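Side-chain contact in basic helix-loop-helix, putative, expressed (Oryza sativa subsp. japonica, PDB 5LW0), which binds ADP-ribose through its macrodomain, the part of the longer protein present here, and probably takes part in ADP-ribose signalling linked to DNA interstrand crosslink repair: residues Gly166-Val171 against Phe223-Ala228. Residues are numbered along the deposited sequence; the frame is centred on the assembly and turned at random. Where two conformers were deposited one is given.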
loop_
_atom_site.group_PDB
_atom_site.type_symbol
_atom_site.label_atom_id
_atom_site.label_comp_id
_atom_site.label_asym_id
_atom_site.label_seq_id
_atom_site.Cartn_x
_atom_site.Cartn_y
_atom_site.Cartn_z
ATOM N N GLY A 166 0.314 -12.049 -3.105
ATOM C CA GLY A 166 0.941 -11.524 -4.277
ATOM C C GLY A 166 0.001 -10.831 -5.219
ATOM O O GLY A 166 0.336 -10.622 -6.354
ATOM N N SER A 167 -1.210 -10.582 -4.776
ATOM C CA SER A 167 -2.242 -9.983 -5.632
ATOM C C SER A 167 -2.965 -8.859 -4.913
ATOM O O SER A 167 -2.777 -8.613 -3.683
ATOM C CB SER A 167 -3.220 -11.032 -6.113
ATOM O OG SER A 167 -3.989 -11.526 -5.058
ATOM N N SER A 168 -3.746 -8.109 -5.666
ATOM C CA SER A 168 -4.403 -6.945 -5.111
ATOM C C SER A 168 -5.719 -6.737 -5.841
ATOM O O SER A 168 -5.944 -7.342 -6.905
ATOM C CB SER A 168 -3.526 -5.716 -5.208
ATOM O OG SER A 168 -3.305 -5.373 -6.542
ATOM N N VAL A 169 -6.602 -5.925 -5.261
ATOM C CA VAL A 169 -7.871 -5.557 -5.894
ATOM C C VAL A 169 -8.231 -4.115 -5.562
ATOM O O VAL A 169 -8.112 -3.698 -4.449
ATOM C CB VAL A 169 -9.025 -6.523 -5.493
ATOM C CG1 VAL A 169 -9.273 -6.524 -4.037
ATOM C CG2 VAL A 169 -10.306 -6.185 -6.263
ATOM N N ALA A 170 -8.603 -3.361 -6.602
ATOM C CA ALA A 170 -8.958 -1.973 -6.491
ATOM C C ALA A 170 -10.392 -1.853 -6.225
ATOM O O ALA A 170 -11.226 -2.462 -6.919
ATOM C CB ALA A 170 -8.616 -1.221 -7.769
ATOM N N VAL A 171 -10.713 -1.042 -5.226
ATOM C CA VAL A 171 -12.130 -0.849 -4.830
ATOM C C VAL A 171 -12.433 0.623 -4.841
ATOM O O VAL A 171 -11.797 1.393 -4.111
ATOM C CB VAL A 171 -12.363 -1.416 -3.426
ATOM C CG1 VAL A 171 -13.823 -1.195 -2.985
ATOM C CG2 VAL A 171 -12.002 -2.913 -3.378
ATOM N N PHE A 223 0.793 -1.523 -7.994
ATOM C CA PHE A 223 1.130 -0.406 -8.843
ATOM C C PHE A 223 0.429 -0.486 -10.151
ATOM O O PHE A 223 -0.036 0.533 -10.676
ATOM C CB PHE A 223 2.621 -0.282 -9.027
ATOM C CG PHE A 223 3.413 0.006 -7.739
ATOM C CD1 PHE A 223 2.878 0.649 -6.648
ATOM C CD2 PHE A 223 4.718 -0.449 -7.637
ATOM C CE1 PHE A 223 3.617 0.901 -5.544
ATOM C CE2 PHE A 223 5.450 -0.209 -6.513
ATOM C CZ PHE A 223 4.901 0.415 -5.459
ATOM N N GLU A 224 0.251 -1.689 -10.672
ATOM C CA GLU A 224 -0.510 -1.877 -11.937
ATOM C C GLU A 224 -2.000 -1.555 -11.762
ATOM O O GLU A 224 -2.626 -0.913 -12.643
ATOM C CB GLU A 224 -0.327 -3.281 -12.502
ATOM C CG GLU A 224 1.016 -3.524 -13.125
ATOM C CD GLU A 224 1.135 -2.942 -14.534
ATOM O OE1 GLU A 224 0.103 -2.731 -15.204
ATOM O OE2 GLU A 224 2.269 -2.782 -14.953
ATOM N N ASN A 225 -2.586 -1.961 -10.649
ATOM C CA ASN A 225 -3.966 -1.545 -10.338
ATOM C C ASN A 225 -4.093 -0.056 -10.213
ATOM O O ASN A 225 -5.067 0.509 -10.633
ATOM C CB ASN A 225 -4.450 -2.267 -9.080
ATOM C CG ASN A 225 -5.197 -3.528 -9.408
ATOM O OD1 ASN A 225 -6.155 -3.500 -10.206
ATOM N ND2 ASN A 225 -4.940 -4.587 -8.639
ATOM N N PHE A 226 -3.108 0.587 -9.613
ATOM C CA PHE A 226 -3.153 2.027 -9.448
ATOM C C PHE A 226 -3.081 2.718 -10.821
ATOM O O PHE A 226 -3.851 3.557 -11.116
ATOM C CB PHE A 226 -2.011 2.457 -8.531
ATOM C CG PHE A 226 -1.760 3.938 -8.508
ATOM C CD1 PHE A 226 -2.730 4.841 -8.173
ATOM C CD2 PHE A 226 -0.525 4.395 -8.892
ATOM C CE1 PHE A 226 -2.417 6.238 -8.170
ATOM C CE2 PHE A 226 -0.205 5.735 -8.817
ATOM C CZ PHE A 226 -1.173 6.641 -8.561
ATOM N N VAL A 227 -2.166 2.292 -11.635
ATOM C CA VAL A 227 -2.062 2.866 -12.995
ATOM C C VAL A 227 -3.323 2.659 -13.777
ATOM O O VAL A 227 -3.759 3.567 -14.481
ATOM C CB VAL A 227 -0.863 2.356 -13.733
ATOM C CG1 VAL A 227 -0.878 2.812 -15.141
ATOM C CG2 VAL A 227 0.384 2.849 -13.043
ATOM N N ALA A 228 -3.983 1.515 -13.612
ATOM C CA ALA A 228 -5.250 1.256 -14.333
ATOM C C ALA A 228 -6.393 2.179 -13.862
ATOM O O ALA A 228 -7.287 2.518 -14.667
ATOM C CB ALA A 228 -5.645 -0.162 -14.209
HETATM O O HOH W 1 -8.562 -4.455 -9.357
#
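Asn225 reaches from its helix to Ser168 and Ala170 on strand 167-172, at the edge of the sheet, and uses both ends of its amide there. ND2 donates to Ser168 OG at 2.8 Å, with an N-H...O angle of 147° and the hydroxyl oxygen in the plane of the amide. With OG between the backbone N and the carbonyl carbon (chi1 65°), the hydroxyl of Ser168 faces the helix and also hydrogen-bonds to Ser221 OG, one turn before Asn225. At the other end of the amide, OD1 passes the methyl of Ala170 at 4.1 Å from its CB and accepts a bond from a water 2.7 Å away. That water in turn accepts from Ala170 N at 3.0 Å, so an edge-strand N-H is tied to the helix through solvent. Cut back to an alanine, Asn225 would probably no longer supply the amide donor to Ser168 OG, and the water link from Ala170 N to the helix would be broken. Strand and helix axes run 25° apart, 8.3 Å at closest approach. Strand 187-192 pairs antiparallel beside the edge strand, with helices 150-159 and 208-230 on its two faces, in the three-layer alpha/beta/alpha macrodomain.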